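Local coordinates for YARHG domain-containing protein (Legionella pneumophila subsp. pneumophila, PDB 4G2A) that is of unknown function but, as a two-domain protein joining a DUF4424 region to a helical YARHG domain, may bind a nutrient, at residues A112-K117 against G164-D169; E9-I14 against L119-A124; K243-W248 against N271-Q276; K264-L269 against S316-A321. One frame throughout, in Å; residues are numbered along the deposited sequence.

Contact 1 of 4, residues A112-K117 against G164-D169. With SO4 (sulfate ion), chain J.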
loop_
_atom_site.group_PDB
_atom_site.type_symbol
_atom_site.label_atom_id
_atom_site.label_comp_id
_atom_site.label_asym_id
_atom_site.label_seq_id
_atom_site.Cartn_x
_atom_site.Cartn_y
_atom_site.Cartn_z
ATOM N N ALA A 112 0.822 -6.486 -24.505
ATOM C CA ALA A 112 -0.552 -6.118 -24.841
ATOM C C ALA A 112 -1.424 -6.361 -23.624
ATOM O O ALA A 112 -1.242 -7.394 -22.957
ATOM C CB ALA A 112 -1.039 -6.927 -26.021
ATOM N N PRO A 113 -2.336 -5.425 -23.265
ATOM C CA PRO A 113 -3.187 -5.652 -22.079
ATOM C C PRO A 113 -4.181 -6.801 -22.314
ATOM O O PRO A 113 -4.441 -7.189 -23.451
ATOM C CB PRO A 113 -3.908 -4.309 -21.878
ATOM C CG PRO A 113 -3.239 -3.343 -22.793
ATOM C CD PRO A 113 -2.666 -4.141 -23.917
ATOM N N ASP A 114 -4.675 -7.384 -21.219
ATOM C CA ASP A 114 -5.646 -8.488 -21.198
ATOM C C ASP A 114 -6.577 -8.193 -20.051
ATOM O O ASP A 114 -6.498 -8.819 -18.998
ATOM C CB ASP A 114 -4.933 -9.851 -21.051
ATOM C CG ASP A 114 -5.743 -11.055 -21.498
ATOM O OD1 ASP A 114 -6.982 -10.926 -21.637
ATOM O OD2 ASP A 114 -5.144 -12.135 -21.684
ATOM N N GLN A 115 -7.414 -7.169 -20.243
ATOM C CA GLN A 115 -8.320 -6.614 -19.235
ATOM C C GLN A 115 -9.290 -7.631 -18.697
ATOM O O GLN A 115 -9.641 -7.557 -17.512
ATOM C CB GLN A 115 -9.062 -5.405 -19.784
ATOM C CG GLN A 115 -8.107 -4.249 -20.057
ATOM C CD GLN A 115 -7.801 -4.062 -21.514
ATOM O OE1 GLN A 115 -7.637 -5.016 -22.274
ATOM N NE2 GLN A 115 -7.678 -2.809 -21.923
ATOM N N ASN A 116 -9.672 -8.609 -19.542
ATOM C CA ASN A 116 -10.548 -9.735 -19.198
ATOM C C ASN A 116 -9.913 -10.599 -18.107
ATOM O O ASN A 116 -10.641 -11.157 -17.292
ATOM C CB ASN A 116 -10.849 -10.603 -20.440
ATOM C CG ASN A 116 -11.730 -9.984 -21.520
ATOM O OD1 ASN A 116 -12.483 -9.015 -21.306
ATOM N ND2 ASN A 116 -11.707 -10.589 -22.710
ATOM N N LYS A 117 -8.557 -10.669 -18.066
ATOM C CA LYS A 117 -7.800 -11.445 -17.075
ATOM C C LYS A 117 -7.144 -10.524 -16.029
ATOM O O LYS A 117 -6.344 -10.982 -15.210
ATOM C CB LYS A 117 -6.735 -12.337 -17.758
ATOM C CG LYS A 117 -7.272 -13.293 -18.825
ATOM C CD LYS A 117 -7.473 -14.674 -18.275
ATOM C CE LYS A 117 -8.013 -15.611 -19.324
ATOM N NZ LYS A 117 -7.573 -17.012 -19.072
ATOM N N GLY A 164 -3.237 -14.246 -12.483
ATOM C CA GLY A 164 -2.886 -15.633 -12.198
ATOM C C GLY A 164 -3.666 -16.631 -13.042
ATOM O O GLY A 164 -3.218 -17.763 -13.237
ATOM N N ALA A 165 -4.823 -16.181 -13.599
ATOM C CA ALA A 165 -5.715 -16.895 -14.521
ATOM C C ALA A 165 -5.038 -17.154 -15.885
ATOM O O ALA A 165 -5.573 -17.914 -16.683
ATOM C CB ALA A 165 -6.992 -16.089 -14.731
ATOM N N LEU A 166 -3.891 -16.497 -16.166
ATOM C CA LEU A 166 -3.149 -16.719 -17.405
ATOM C C LEU A 166 -2.319 -18.031 -17.326
ATOM O O LEU A 166 -1.912 -18.573 -18.356
ATOM C CB LEU A 166 -2.246 -15.526 -17.732
ATOM C CG LEU A 166 -2.953 -14.233 -18.135
ATOM C CD1 LEU A 166 -2.036 -13.061 -17.994
ATOM C CD2 LEU A 166 -3.572 -14.315 -19.531
ATOM N N TRP A 167 -2.063 -18.522 -16.100
ATOM C CA TRP A 167 -1.328 -19.757 -15.877
ATOM C C TRP A 167 -2.299 -20.937 -15.903
ATOM O O TRP A 167 -3.506 -20.754 -15.693
ATOM C CB TRP A 167 -0.546 -19.687 -14.559
ATOM C CG TRP A 167 0.515 -18.632 -14.575
ATOM C CD1 TRP A 167 0.461 -17.418 -13.971
ATOM C CD2 TRP A 167 1.767 -18.675 -15.280
ATOM N NE1 TRP A 167 1.617 -16.709 -14.220
ATOM C CE2 TRP A 167 2.440 -17.460 -15.014
ATOM C CE3 TRP A 167 2.408 -19.641 -16.083
ATOM C CZ2 TRP A 167 3.704 -17.167 -15.548
ATOM C CZ3 TRP A 167 3.655 -19.345 -16.620
ATOM C CH2 TRP A 167 4.284 -18.116 -16.363
ATOM N N GLN A 168 -1.767 -22.142 -16.188
ATOM C CA GLN A 168 -2.516 -23.391 -16.306
ATOM C C GLN A 168 -3.266 -23.721 -15.035
ATOM O O GLN A 168 -2.726 -23.568 -13.940
ATOM C CB GLN A 168 -1.596 -24.545 -16.688
ATOM C CG GLN A 168 -2.360 -25.758 -17.194
ATOM C CD GLN A 168 -1.449 -26.891 -17.534
ATOM O OE1 GLN A 168 -0.380 -27.061 -16.944
ATOM N NE2 GLN A 168 -1.858 -27.690 -18.506
ATOM N N ASP A 169 -4.529 -24.164 -15.204
ATOM C CA ASP A 169 -5.504 -24.525 -14.163
ATOM C C ASP A 169 -6.117 -23.261 -13.570
ATOM O O ASP A 169 -5.721 -22.143 -13.926
ATOM C CB ASP A 169 -4.909 -25.449 -13.070
ATOM C CG ASP A 169 -4.395 -26.785 -13.601
ATOM O OD1 ASP A 169 -5.042 -27.358 -14.520
ATOM O OD2 ASP A 169 -3.348 -27.261 -13.101
HETATM S S SO4 J . -9.445 -13.600 -22.844
HETATM O O1 SO4 J . -9.209 -12.196 -23.156
HETATM O O2 SO4 J . -10.314 -13.714 -21.670
HETATM O O3 SO4 J . -10.101 -14.240 -23.985
HETATM O O4 SO4 J . -8.161 -14.250 -22.570
#
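Lys117 NZ donates a hydrogen bond to the backbone O of Ala165 at 3.2 Å, the one bond between the two segments. The nitrogen stands above the carbonyl plane, 55° out of it, and so away from the lone pairs. A bend at chi2 (-98°) carries the lysine chain across to 164-169. On the way Lys117 CD packs on Ala165 CB at 3.8 Å. Leu166 lies alongside this chain. Leu166 CD2 touches Lys117 CG at 3.9 Å and comes to 3.4 Å from Asp114 OD2, as Asp114 and Leu166 run past each other, pointing opposite ways. A sulfate sits beside 112-117. Asn116 ND2 gives sulfate O1 a hydrogen bond of 3.0 Å, with an N-H...O angle of 152°. Asp114 OD1 also lies 3.0 Å from sulfate O1. Lys117 borders the anion with its methylene CE, 3.5 Å from sulfate O4. Behind the contact, Trp167 is buried and its NE1 bonds to Pro13 O, which ties the 164-169 loop to strand 10-15. The contact joins two loops at the surface of the strand-rich domain. The sulfate probably comes from the crystallisation liquor and marks no known site. Two anionic groups, Asp114 and the sulfate, thus lie side by side. The lysine ammonium group may ease this only from a distance, since its bonded partner here is a neutral carbonyl.

Contact 2 of 4, residues E9-I14 against L119-A124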
loop_
_atom_site.group_PDB
_atom_site.type_symbol
_atom_site.label_atom_id
_atom_site.label_comp_id
_atom_site.label_asym_id
_atom_site.label_seq_id
_atom_site.Cartn_x
_atom_site.Cartn_y
_atom_site.Cartn_z
ATOM N N GLU A 9 2.598 -0.329 -7.917
ATOM C CA GLU A 9 2.084 -1.536 -7.269
ATOM C C GLU A 9 2.775 -2.797 -7.794
ATOM O O GLU A 9 3.428 -2.774 -8.847
ATOM C CB GLU A 9 0.548 -1.656 -7.440
ATOM C CG GLU A 9 0.011 -1.709 -8.876
ATOM C CD GLU A 9 -1.376 -2.328 -9.022
ATOM O OE1 GLU A 9 -1.791 -3.114 -8.136
ATOM O OE2 GLU A 9 -2.027 -2.079 -10.059
ATOM N N GLY A 10 2.599 -3.882 -7.055
ATOM C CA GLY A 10 3.123 -5.181 -7.429
ATOM C C GLY A 10 2.177 -5.970 -8.313
ATOM O O GLY A 10 0.977 -5.682 -8.396
ATOM N N SER A 11 2.735 -6.940 -9.024
ATOM C CA SER A 11 1.969 -7.789 -9.936
ATOM C C SER A 11 2.575 -9.179 -9.981
ATOM O O SER A 11 3.799 -9.319 -9.826
ATOM C CB SER A 11 1.957 -7.194 -11.345
ATOM O OG SER A 11 1.057 -6.107 -11.498
ATOM N N LEU A 12 1.725 -10.202 -10.186
ATOM C CA LEU A 12 2.185 -11.585 -10.380
ATOM C C LEU A 12 3.014 -11.661 -11.676
ATOM O O LEU A 12 2.716 -10.882 -12.594
ATOM C CB LEU A 12 0.977 -12.568 -10.511
ATOM C CG LEU A 12 0.269 -13.051 -9.260
ATOM C CD1 LEU A 12 -0.848 -13.974 -9.629
ATOM C CD2 LEU A 12 1.219 -13.773 -8.302
ATOM N N PRO A 13 3.999 -12.579 -11.833
ATOM C CA PRO A 13 4.619 -12.732 -13.160
ATOM C C PRO A 13 3.568 -13.306 -14.104
ATOM O O PRO A 13 2.644 -13.994 -13.649
ATOM C CB PRO A 13 5.775 -13.727 -12.927
ATOM C CG PRO A 13 5.798 -14.024 -11.476
ATOM C CD PRO A 13 4.458 -13.635 -10.911
ATOM N N ILE A 14 3.646 -12.989 -15.393
ATOM C CA ILE A 14 2.652 -13.524 -16.309
ATOM C C ILE A 14 3.337 -14.171 -17.516
ATOM O O ILE A 14 4.434 -13.751 -17.884
ATOM C CB ILE A 14 1.614 -12.445 -16.731
ATOM C CG1 ILE A 14 2.249 -11.254 -17.444
ATOM C CG2 ILE A 14 0.772 -11.992 -15.558
ATOM C CD1 ILE A 14 1.644 -10.992 -18.746
ATOM N N LEU A 119 -5.203 -7.802 -16.629
ATOM C CA LEU A 119 -3.962 -7.143 -17.032
ATOM C C LEU A 119 -4.306 -5.812 -17.709
ATOM O O LEU A 119 -4.928 -5.810 -18.773
ATOM C CB LEU A 119 -3.114 -8.055 -17.946
ATOM C CG LEU A 119 -1.827 -7.450 -18.503
ATOM C CD1 LEU A 119 -0.866 -7.088 -17.391
ATOM C CD2 LEU A 119 -1.177 -8.370 -19.499
ATOM N N TYR A 120 -3.934 -4.681 -17.068
ATOM C CA TYR A 120 -4.216 -3.335 -17.574
ATOM C C TYR A 120 -2.964 -2.569 -18.021
ATOM O O TYR A 120 -3.081 -1.433 -18.482
ATOM C CB TYR A 120 -4.950 -2.520 -16.497
ATOM C CG TYR A 120 -6.377 -2.969 -16.300
ATOM C CD1 TYR A 120 -7.399 -2.482 -17.108
ATOM C CD2 TYR A 120 -6.705 -3.905 -15.327
ATOM C CE1 TYR A 120 -8.712 -2.930 -16.961
ATOM C CE2 TYR A 120 -8.014 -4.340 -15.156
ATOM C CZ TYR A 120 -9.016 -3.846 -15.971
ATOM O OH TYR A 120 -10.298 -4.275 -15.793
ATOM N N TYR A 121 -1.784 -3.163 -17.879
ATOM C CA TYR A 121 -0.524 -2.480 -18.208
ATOM C C TYR A 121 0.020 -2.857 -19.562
ATOM O O TYR A 121 -0.176 -3.980 -20.017
ATOM C CB TYR A 121 0.530 -2.748 -17.123
ATOM C CG TYR A 121 0.058 -2.328 -15.758
ATOM C CD1 TYR A 121 -0.556 -1.093 -15.562
ATOM C CD2 TYR A 121 0.183 -3.176 -14.664
ATOM C CE1 TYR A 121 -1.024 -0.710 -14.314
ATOM C CE2 TYR A 121 -0.285 -2.803 -13.406
ATOM C CZ TYR A 121 -0.873 -1.561 -13.238
ATOM O OH TYR A 121 -1.318 -1.154 -12.019
ATOM N N GLU A 122 0.726 -1.901 -20.191
ATOM C CA GLU A 122 1.331 -2.050 -21.523
ATOM C C GLU A 122 2.847 -2.270 -21.446
ATOM O O GLU A 122 3.455 -2.671 -22.444
ATOM C CB GLU A 122 1.033 -0.825 -22.398
ATOM C CG GLU A 122 -0.394 -0.769 -22.923
ATOM C CD GLU A 122 -1.434 -0.064 -22.064
ATOM O OE1 GLU A 122 -1.062 0.548 -21.034
ATOM O OE2 GLU A 122 -2.629 -0.101 -22.442
ATOM N N ASP A 123 3.453 -1.998 -20.278
ATOM C CA ASP A 123 4.894 -2.127 -20.057
ATOM C C ASP A 123 5.204 -3.252 -19.099
ATOM O O ASP A 123 4.470 -3.455 -18.146
ATOM C CB ASP A 123 5.470 -0.806 -19.522
ATOM C CG ASP A 123 5.081 0.403 -20.351
ATOM O OD1 ASP A 123 5.755 0.666 -21.367
ATOM O OD2 ASP A 123 4.089 1.068 -19.995
ATOM N N ALA A 124 6.286 -4.005 -19.364
ATOM C CA ALA A 124 6.713 -5.137 -18.532
ATOM C C ALA A 124 8.215 -5.373 -18.651
ATOM O O ALA A 124 8.829 -4.899 -19.601
ATOM C CB ALA A 124 5.963 -6.405 -18.940
#
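Ile14 and Leu119 form the close apolar part of this contact. Ile14 CD1 meets Leu119 CD2 at 3.9 Å, and the two side chains cross at about a right angle. Both residues are buried. With chi1 at 60°, Ile14 places CG1 between its backbone N and carbonyl carbon, and CD1 reaches on from there to the leucine. Leu119 also rests on Pro67 of strand 60-68. Towards Glu9 the contact is more open to solvent, since Glu9 and Tyr121 are partly exposed. Ser11, on the same side, is buried. Ser11 OG approaches the edge of the Tyr121 ring, 4.0 Å from Tyr121 CE2, which is no more than a light touch. The Glu9 carboxylate is modelled at the edge of that ring, too close to the phenol oxygen to be trusted, so the nature of that meeting is doubtful. The contact brings the turn before strand 123-131 against strand 10-15, and strand 60-68 pairs antiparallel with both strands. The part whose chemistry is sound is apolar, and it probably contributes by burying Ile14 and Leu119. The polar side stays undecided.

Contact 3 of 4, residues K243-W248 against N271-Q276; sequences KVIYPW and NTIYAQ
Thr272 is the first residue of 271-276 to touch the other helix. Thr272 CG2 lies 3.9 Å from Val244 CG1, and the two side chains cross at about a right angle. The threonine hydroxyl is used elsewhere: Thr272 OG1 bonds to Phe268 O, one turn back in its own helix. Ile273 follows. Ile273 CG1 packs against Ile245 CD1 at 3.7 Å. With chi1 at -49°, Ile245 sets CG1 anti to its carbonyl carbon, and CD1 extends from it to Ile273. Gln276 closes the row. Gln276 NE2 is 4.4 Å from Ile245 CG1, and bonds back to Ile273 O at 3.1 Å with a bent N-H...O angle of 135°. The same nitrogen bonds to Asp311 OD1, while Gln276 OE1 accepts from Arg241 NE. The buried amide is therefore held at both ends. Around the pair, helix 284-291 packs on Thr272 through Phe290, and helix 309-321 reaches Ile273 through Asp311. Segments 243-248 and 271-276 thus meet among the helices of the YARHG region.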
loop_
_atom_site.group_PDB
_atom_site.type_symbol
_atom_site.label_atom_id
_atom_site.label_comp_id
_atom_site.label_asym_id
_atom_site.label_seq_id
_atom_site.Cartn_x
_atom_site.Cartn_y
_atom_site.Cartn_z
ATOM N N LYS A 243 -9.230 13.470 8.727
ATOM C CA LYS A 243 -10.458 13.167 9.458
ATOM C C LYS A 243 -10.705 14.111 10.635
ATOM O O LYS A 243 -11.823 14.131 11.155
ATOM C CB LYS A 243 -10.467 11.705 9.959
ATOM C CG LYS A 243 -10.296 10.639 8.869
ATOM C CD LYS A 243 -11.385 10.623 7.799
ATOM C CE LYS A 243 -12.762 10.314 8.333
ATOM N NZ LYS A 243 -13.734 10.174 7.221
ATOM N N VAL A 244 -9.690 14.872 11.075
ATOM C CA VAL A 244 -9.878 15.753 12.226
ATOM C C VAL A 244 -9.603 17.208 11.844
ATOM O O VAL A 244 -10.499 18.020 12.024
ATOM C CB VAL A 244 -9.085 15.321 13.502
ATOM C CG1 VAL A 244 -9.495 16.154 14.708
ATOM C CG2 VAL A 244 -9.283 13.826 13.823
ATOM N N ILE A 245 -8.408 17.550 11.316
ATOM C CA ILE A 245 -8.028 18.949 11.030
ATOM C C ILE A 245 -8.731 19.522 9.777
ATOM O O ILE A 245 -9.411 20.546 9.889
ATOM C CB ILE A 245 -6.477 19.155 10.925
ATOM C CG1 ILE A 245 -5.633 18.541 12.102
ATOM C CG2 ILE A 245 -6.083 20.599 10.624
ATOM C CD1 ILE A 245 -6.131 18.620 13.511
ATOM N N TYR A 246 -8.522 18.907 8.592
ATOM C CA TYR A 246 -9.048 19.414 7.315
ATOM C C TYR A 246 -10.610 19.525 7.290
ATOM O O TYR A 246 -11.085 20.533 6.772
ATOM C CB TYR A 246 -8.521 18.601 6.112
ATOM C CG TYR A 246 -7.009 18.595 5.921
ATOM C CD1 TYR A 246 -6.167 19.323 6.766
ATOM C CD2 TYR A 246 -6.418 17.842 4.909
ATOM C CE1 TYR A 246 -4.777 19.278 6.624
ATOM C CE2 TYR A 246 -5.028 17.804 4.747
ATOM C CZ TYR A 246 -4.211 18.529 5.603
ATOM O OH TYR A 246 -2.843 18.504 5.430
ATOM N N PRO A 247 -11.438 18.608 7.874
ATOM C CA PRO A 247 -12.898 18.835 7.841
ATOM C C PRO A 247 -13.298 20.179 8.466
ATOM O O PRO A 247 -14.177 20.835 7.906
ATOM C CB PRO A 247 -13.456 17.659 8.634
ATOM C CG PRO A 247 -12.431 16.602 8.486
ATOM C CD PRO A 247 -11.128 17.314 8.515
ATOM N N TRP A 248 -12.612 20.616 9.574
ATOM C CA TRP A 248 -12.842 21.909 10.235
ATOM C C TRP A 248 -12.379 23.067 9.372
ATOM O O TRP A 248 -13.034 24.117 9.350
ATOM C CB TRP A 248 -12.137 21.993 11.602
ATOM C CG TRP A 248 -12.820 21.211 12.670
ATOM C CD1 TRP A 248 -12.367 20.077 13.269
ATOM C CD2 TRP A 248 -14.110 21.478 13.236
ATOM N NE1 TRP A 248 -13.314 19.586 14.141
ATOM C CE2 TRP A 248 -14.392 20.435 14.148
ATOM C CE3 TRP A 248 -15.067 22.493 13.049
ATOM C CZ2 TRP A 248 -15.568 20.403 14.906
ATOM C CZ3 TRP A 248 -16.236 22.450 13.790
ATOM C CH2 TRP A 248 -16.480 21.411 14.700
ATOM N N ASN A 271 -5.915 19.882 21.468
ATOM C CA ASN A 271 -4.765 19.116 21.887
ATOM C C ASN A 271 -4.389 18.014 20.880
ATOM O O ASN A 271 -3.203 17.684 20.790
ATOM C CB ASN A 271 -4.984 18.604 23.292
ATOM C CG ASN A 271 -4.760 19.725 24.286
ATOM O OD1 ASN A 271 -3.623 20.092 24.579
ATOM N ND2 ASN A 271 -5.823 20.375 24.742
ATOM N N THR A 272 -5.362 17.561 20.031
ATOM C CA THR A 272 -5.168 16.581 18.951
ATOM C C THR A 272 -4.216 17.188 17.879
ATOM O O THR A 272 -3.455 16.449 17.233
ATOM C CB THR A 272 -6.544 16.193 18.392
ATOM O OG1 THR A 272 -7.208 15.411 19.373
ATOM C CG2 THR A 272 -6.489 15.395 17.077
ATOM N N ILE A 273 -4.257 18.535 17.722
ATOM C CA ILE A 273 -3.441 19.296 16.769
ATOM C C ILE A 273 -1.951 19.073 17.088
ATOM O O ILE A 273 -1.152 18.919 16.165
ATOM C CB ILE A 273 -3.834 20.813 16.750
ATOM C CG1 ILE A 273 -5.284 21.006 16.244
ATOM C CG2 ILE A 273 -2.870 21.642 15.889
ATOM C CD1 ILE A 273 -5.912 22.374 16.511
ATOM N N TYR A 274 -1.618 18.969 18.396
ATOM C CA TYR A 274 -0.275 18.753 18.932
ATOM C C TYR A 274 0.059 17.265 19.092
ATOM O O TYR A 274 1.214 16.891 18.918
ATOM C CB TYR A 274 -0.161 19.427 20.312
ATOM C CG TYR A 274 -0.446 20.908 20.309
ATOM C CD1 TYR A 274 0.559 21.829 20.037
ATOM C CD2 TYR A 274 -1.701 21.396 20.663
ATOM C CE1 TYR A 274 0.319 23.197 20.093
ATOM C CE2 TYR A 274 -1.966 22.767 20.676
ATOM C CZ TYR A 274 -0.949 23.664 20.392
ATOM O OH TYR A 274 -1.170 25.020 20.420
ATOM N N ALA A 275 -0.947 16.433 19.477
ATOM C CA ALA A 275 -0.855 14.972 19.698
ATOM C C ALA A 275 -0.495 14.248 18.411
ATOM O O ALA A 275 0.078 13.159 18.445
ATOM C CB ALA A 275 -2.165 14.445 20.237
ATOM N N GLN A 276 -0.827 14.889 17.281
ATOM C CA GLN A 276 -0.538 14.553 15.882
ATOM C C GLN A 276 0.970 14.296 15.711
ATOM O O GLN A 276 1.353 13.410 14.960
ATOM C CB GLN A 276 -0.972 15.781 15.013
ATOM C CG GLN A 276 -0.947 15.591 13.500
ATOM C CD GLN A 276 -1.011 16.875 12.691
ATOM O OE1 GLN A 276 -0.627 16.906 11.511
ATOM N NE2 GLN A 276 -1.475 17.971 13.281
#

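Contact 4 of 4, residues K264-L269 against S316-A321; sequences KELRFL and SMINQA
Ile318 meets both Leu266 and Leu269, and its branched side chain accounts for the whole apolar contact. From CB, which points toward helix 263-275, the chain divides in two. Ile318 CG2 lies anti to the backbone N and meets Leu266 CD1 at 3.8 Å. CG1 takes the other branch, anti to the carbonyl carbon (chi1 -65°). It makes no close contact of its own here, but carries CD1 onward. At the tip, Ile318 CD1 faces Leu269 CD2 at 4.3 Å, a looser touch. One isoleucine thus bridges two leucines that lie three residues apart, nearly one turn, on the partner helix. The side chains of Leu266 and Ile318 run antiparallel as they pass. The leucines have further cover. Both touch Leu261, and Leu269 also packs on Leu258 of helix 254-259 and on Trp248 of helix 236-250. Leu266 is partly exposed, whereas Leu269 and Ile318 are buried, so the contact runs from the domain surface inward. It joins helix 263-275 to the last helix of the chain, 309-321, within the YARHG domain. All the atoms that meet are methyl groups. Between these two segments the contact is purely apolar, so it gives burial but no directional bond.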
loop_
_atom_site.group_PDB
_atom_site.type_symbol
_atom_site.label_atom_id
_atom_site.label_comp_id
_atom_site.label_asym_id
_atom_site.label_seq_id
_atom_site.Cartn_x
_atom_site.Cartn_y
_atom_site.Cartn_z
ATOM N N LYS A 264 -15.279 19.830 26.595
ATOM C CA LYS A 264 -14.444 18.629 26.479
ATOM C C LYS A 264 -14.017 18.410 25.022
ATOM O O LYS A 264 -12.835 18.184 24.778
ATOM C CB LYS A 264 -15.174 17.382 27.017
ATOM C CG LYS A 264 -15.416 17.416 28.529
ATOM C CD LYS A 264 -16.188 16.193 29.035
ATOM C CE LYS A 264 -16.572 16.335 30.493
ATOM N NZ LYS A 264 -17.416 15.201 30.971
ATOM N N GLU A 265 -14.968 18.494 24.060
ATOM C CA GLU A 265 -14.711 18.293 22.626
ATOM C C GLU A 265 -13.720 19.316 22.082
ATOM O O GLU A 265 -12.799 18.931 21.355
ATOM C CB GLU A 265 -16.009 18.366 21.822
ATOM C CG GLU A 265 -16.833 17.096 21.839
ATOM C CD GLU A 265 -18.290 17.252 21.435
ATOM O OE1 GLU A 265 -18.722 18.389 21.129
ATOM O OE2 GLU A 265 -19.010 16.227 21.454
ATOM N N LEU A 266 -13.880 20.608 22.456
ATOM C CA LEU A 266 -12.970 21.663 22.032
ATOM C C LEU A 266 -11.571 21.488 22.654
ATOM O O LEU A 266 -10.574 21.778 21.985
ATOM C CB LEU A 266 -13.522 23.063 22.324
ATOM C CG LEU A 266 -12.723 24.228 21.690
ATOM C CD1 LEU A 266 -12.846 24.237 20.172
ATOM C CD2 LEU A 266 -13.133 25.561 22.253
ATOM N N ARG A 267 -11.493 21.009 23.905
ATOM C CA ARG A 267 -10.208 20.788 24.575
ATOM C C ARG A 267 -9.468 19.629 23.881
ATOM O O ARG A 267 -8.294 19.780 23.564
ATOM C CB ARG A 267 -10.402 20.535 26.086
ATOM C CG ARG A 267 -9.172 20.017 26.821
ATOM C CD ARG A 267 -9.317 20.231 28.310
ATOM N NE ARG A 267 -8.273 19.574 29.101
ATOM C CZ ARG A 267 -7.032 20.031 29.244
ATOM N NH1 ARG A 267 -6.642 21.125 28.601
ATOM N NH2 ARG A 267 -6.164 19.382 30.009
ATOM N N PHE A 268 -10.172 18.521 23.579
ATOM C CA PHE A 268 -9.605 17.361 22.867
ATOM C C PHE A 268 -9.229 17.721 21.424
ATOM O O PHE A 268 -8.164 17.297 20.986
ATOM C CB PHE A 268 -10.555 16.146 22.892
ATOM C CG PHE A 268 -10.801 15.544 24.261
ATOM C CD1 PHE A 268 -9.779 15.475 25.212
ATOM C CD2 PHE A 268 -12.038 14.994 24.584
ATOM C CE1 PHE A 268 -10.001 14.893 26.465
ATOM C CE2 PHE A 268 -12.255 14.396 25.835
ATOM C CZ PHE A 268 -11.236 14.357 26.767
ATOM N N LEU A 269 -10.050 18.542 20.719
ATOM C CA LEU A 269 -9.757 18.967 19.344
ATOM C C LEU A 269 -8.467 19.767 19.268
ATOM O O LEU A 269 -7.651 19.514 18.372
ATOM C CB LEU A 269 -10.912 19.791 18.725
ATOM C CG LEU A 269 -10.623 20.454 17.361
ATOM C CD1 LEU A 269 -10.371 19.409 16.260
ATOM C CD2 LEU A 269 -11.725 21.373 16.958
ATOM N N SER A 316 -6.033 29.300 14.982
ATOM C CA SER A 316 -6.471 30.677 14.783
ATOM C C SER A 316 -8.020 30.724 14.726
ATOM O O SER A 316 -8.619 31.641 15.291
ATOM C CB SER A 316 -5.835 31.273 13.531
ATOM O OG SER A 316 -6.284 32.603 13.319
HETATM N N MSE A 317 -8.652 29.719 14.095
HETATM C CA MSE A 317 -10.113 29.588 13.999
HETATM C C MSE A 317 -10.745 29.341 15.377
HETATM O O MSE A 317 -11.752 29.967 15.713
HETATM C CB MSE A 317 -10.499 28.465 13.041
HETATM C CG MSE A 317 -10.526 28.874 11.583
HETATM SE SE MSE A 317 -10.929 27.301 10.474
HETATM C CE MSE A 317 -11.552 28.198 8.803
ATOM N N ILE A 318 -10.114 28.475 16.194
ATOM C CA ILE A 318 -10.565 28.174 17.555
ATOM C C ILE A 318 -10.523 29.467 18.389
ATOM O O ILE A 318 -11.497 29.778 19.081
ATOM C CB ILE A 318 -9.755 26.995 18.184
ATOM C CG1 ILE A 318 -10.016 25.688 17.426
ATOM C CG2 ILE A 318 -10.040 26.827 19.693
ATOM C CD1 ILE A 318 -8.902 24.620 17.596
ATOM N N ASN A 319 -9.457 30.264 18.235
ATOM C CA ASN A 319 -9.305 31.534 18.943
ATOM C C ASN A 319 -10.427 32.525 18.603
ATOM O O ASN A 319 -10.885 33.253 19.487
ATOM C CB ASN A 319 -7.931 32.166 18.666
ATOM C CG ASN A 319 -7.663 33.389 19.505
ATOM O OD1 ASN A 319 -7.904 33.421 20.717
ATOM N ND2 ASN A 319 -7.190 34.433 18.875
ATOM N N GLN A 320 -10.871 32.532 17.349
ATOM C CA GLN A 320 -11.931 33.404 16.832
ATOM C C GLN A 320 -13.325 32.864 17.117
ATOM O O GLN A 320 -14.260 33.661 17.242
ATOM C CB GLN A 320 -11.789 33.585 15.303
ATOM C CG GLN A 320 -10.505 34.268 14.860
ATOM C CD GLN A 320 -10.375 34.253 13.370
ATOM O OE1 GLN A 320 -11.203 34.803 12.638
ATOM N NE2 GLN A 320 -9.328 33.614 12.889
ATOM N N ALA A 321 -13.495 31.525 17.141
ATOM C CA ALA A 321 -14.814 30.913 17.371
ATOM C C ALA A 321 -15.380 31.242 18.752
ATOM O O ALA A 321 -16.574 31.536 18.869
ATOM C CB ALA A 321 -14.735 29.414 17.206
#

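How the contacts relate
The four contacts fall into two pairs on opposite sides of the chain's centre. Contacts 1 and 2 lie in the strand-rich part, with centres 10 Å apart, and their segments alternate along the chain. Asp114 O and Leu119 N, 2.9 Å apart, probably bond between them. Contacts 3 and 4 lie in the YARHG domain, also with centres 10 Å apart, and share helix 263-275. Val244 CG1 meets Leu269 CD1 at 3.7 Å, which makes their apolar surfaces continuous. Contacts 2 and 3 are well separated, with nearest atoms about 23 Å apart. The sulfate lies at contact 1 and does not by itself mark a site.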